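Local structure of peptidoglycan hydrolase FlgJ (Sphingomonas sp. A1, 3K3T) at residues Ala29-Ala34 with Asn52-Lys57. The protein is a peptidoglycan hydrolase of glycosyl hydrolase family 73 that probably cuts the peptidoglycan layer so that the flagellar rod can be assembled in the periplasm. The protein carries 3 engineered substitutions. Numbering follows the deposited sequence.
Engineered in segment 29-34: A34 (natural residue Glu).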
loop_
_atom_site.group_PDB
_atom_site.type_symbol
_atom_site.label_atom_id
_atom_site.label_comp_id
_atom_site.label_asym_id
_atom_site.label_seq_id
_atom_site.Cartn_x
_atom_site.Cartn_y
_atom_site.Cartn_z
ATOM N N ALA A 29 -4.863 -3.232 4.137
ATOM C CA ALA A 29 -5.007 -2.169 5.142
ATOM C C ALA A 29 -4.080 -0.998 4.851
ATOM O O ALA A 29 -4.494 0.163 4.921
ATOM C CB ALA A 29 -4.737 -2.710 6.535
ATOM N N GLN A 30 -2.830 -1.304 4.515
ATOM C CA GLN A 30 -1.840 -0.263 4.218
ATOM C C GLN A 30 -2.266 0.597 3.024
ATOM O O GLN A 30 -2.145 1.833 3.055
ATOM C CB GLN A 30 -0.464 -0.884 3.971
ATOM C CG GLN A 30 0.645 0.146 3.766
ATOM C CD GLN A 30 1.982 -0.475 3.425
ATOM O OE1 GLN A 30 2.117 -1.698 3.361
ATOM N NE2 GLN A 30 2.986 0.371 3.205
ATOM N N ALA A 31 -2.765 -0.062 1.980
ATOM C CA ALA A 31 -3.263 0.627 0.793
ATOM C C ALA A 31 -4.513 1.441 1.107
ATOM O O ALA A 31 -4.663 2.558 0.614
ATOM C CB ALA A 31 -3.544 -0.365 -0.315
ATOM N N ALA A 32 -5.397 0.874 1.930
ATOM C CA ALA A 32 -6.621 1.560 2.352
ATOM C C ALA A 32 -6.304 2.857 3.096
ATOM O O ALA A 32 -6.922 3.897 2.841
ATOM C CB ALA A 32 -7.487 0.636 3.214
ATOM N N LEU A 33 -5.331 2.796 4.003
ATOM C CA LEU A 33 -4.902 3.976 4.744
ATOM C C LEU A 33 -4.276 5.022 3.822
ATOM O O LEU A 33 -4.542 6.223 3.959
ATOM C CB LEU A 33 -3.930 3.583 5.866
ATOM C CG LEU A 33 -3.374 4.691 6.769
ATOM C CD1 LEU A 33 -4.494 5.454 7.481
ATOM C CD2 LEU A 33 -2.407 4.095 7.778
ATOM N N ALA A 34 -3.457 4.562 2.882
ATOM C CA ALA A 34 -2.765 5.461 1.954
ATOM C C ALA A 34 -3.708 6.199 0.997
ATOM O O ALA A 34 -3.421 7.331 0.591
ATOM C CB ALA A 34 -1.705 4.695 1.171
ATOM N N ASN A 52 -0.915 3.725 -8.259
ATOM C CA ASN A 52 0.077 3.847 -7.190
ATOM C C ASN A 52 -0.600 3.939 -5.818
ATOM O O ASN A 52 -0.629 4.996 -5.175
ATOM C CB ASN A 52 0.975 5.058 -7.460
ATOM C CG ASN A 52 2.177 5.122 -6.536
ATOM O OD1 ASN A 52 2.311 4.328 -5.603
ATOM N ND2 ASN A 52 3.057 6.083 -6.790
ATOM N N LEU A 53 -1.138 2.810 -5.366
ATOM C CA LEU A 53 -1.999 2.806 -4.193
ATOM C C LEU A 53 -1.233 2.913 -2.877
ATOM O O LEU A 53 -1.838 3.095 -1.825
ATOM C CB LEU A 53 -2.928 1.587 -4.193
ATOM C CG LEU A 53 -2.378 0.189 -3.901
ATOM C CD1 LEU A 53 -3.553 -0.777 -3.829
ATOM C CD2 LEU A 53 -1.381 -0.284 -4.943
ATOM N N PHE A 54 0.092 2.804 -2.942
ATOM C CA PHE A 54 0.927 3.016 -1.759
ATOM C C PHE A 54 1.595 4.389 -1.758
ATOM O O PHE A 54 2.356 4.712 -0.844
ATOM C CB PHE A 54 1.953 1.890 -1.624
ATOM C CG PHE A 54 1.334 0.555 -1.335
ATOM C CD1 PHE A 54 0.889 0.242 -0.051
ATOM C CD2 PHE A 54 1.179 -0.385 -2.351
ATOM C CE1 PHE A 54 0.296 -1.001 0.218
ATOM C CE2 PHE A 54 0.590 -1.627 -2.093
ATOM C CZ PHE A 54 0.151 -1.931 -0.805
ATOM N N ASN A 55 1.288 5.189 -2.779
ATOM C CA ASN A 55 1.793 6.563 -2.913
ATOM C C ASN A 55 3.320 6.640 -2.907
ATOM O O ASN A 55 3.895 7.541 -2.290
ATOM C CB ASN A 55 1.233 7.474 -1.808
ATOM C CG ASN A 55 -0.277 7.570 -1.826
ATOM O OD1 ASN A 55 -0.902 7.572 -2.884
ATOM N ND2 ASN A 55 -0.871 7.674 -0.642
ATOM N N ILE A 56 3.960 5.706 -3.603
ATOM C CA ILE A 56 5.423 5.613 -3.638
ATOM C C ILE A 56 6.016 6.678 -4.559
ATOM O O ILE A 56 5.612 6.818 -5.716
ATOM C CB ILE A 56 5.899 4.204 -4.088
ATOM C CG1 ILE A 56 5.263 3.101 -3.226
ATOM C CG2 ILE A 56 7.434 4.112 -4.090
ATOM C CD1 ILE A 56 5.570 3.194 -1.747
ATOM N N LYS A 57 6.982 7.421 -4.026
ATOM C CA LYS A 57 7.660 8.480 -4.775
ATOM C C LYS A 57 8.554 7.921 -5.871
ATOM O O LYS A 57 9.127 6.830 -5.732
ATOM C CB LYS A 57 8.512 9.337 -3.838
ATOM C CG LYS A 57 7.727 10.152 -2.827
ATOM C CD LYS A 57 8.655 10.694 -1.741
ATOM C CE LYS A 57 7.873 11.439 -0.677
ATOM N NZ LYS A 57 8.773 11.953 0.398
#
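Q30 lays its extended side chain across the CD1-CE1 side of the F54 ring, the two side chains crossing at about a right angle. Its CG stands anti to the backbone N (chi1 -175°), which carries the amide past the ring, with CD 3.7 Å from F54 CE1. Amide and ring planes are turned 64° apart, so the two groups do not stack; CB meets the ring edge in its plane. OE1 of Q30 is hydrogen-bonded to the hydroxyl of Y99, whose ring also meets F54. Cut back to an alanine here, the side chain would probably leave this side of the F54 ring less well packed and the Y99 hydroxyl without its amide partner. One residue on, the methyl of A31 touches L53, CB to CD1 at 3.5 Å, and also lies 3.9 Å from F54 CE1. F5 of helix 3-20 packs on both A31 and L53. The contact lies near the centre of this chain, the C-terminal glucosaminidase part of FlgJ, which belongs to the lysozyme clan; here a type I beta turn from N52 to N55 leans on helix 24-35. Behind the turn, the N52 amide bridges the loop to I56: OD1 accepts from I56 N at 2.9 Å, while ND2 donates to I56 O nearly in its own amide plane. Toward the end of the helix, A34, an engineered replacement of the natural glutamate, has its CB 3.4 Å from L53 O, a buried carbonyl oxygen with no partner in the model. The one hydrogen bond between 29-34 and 52-57 is made by N55, whose ND2 reaches A34 O at 2.9 Å with an N-H...O angle of 142°. The acceptor lies close to the N55 amide plane, but the donor sits above the A34 carbonyl plane, not on a lone pair.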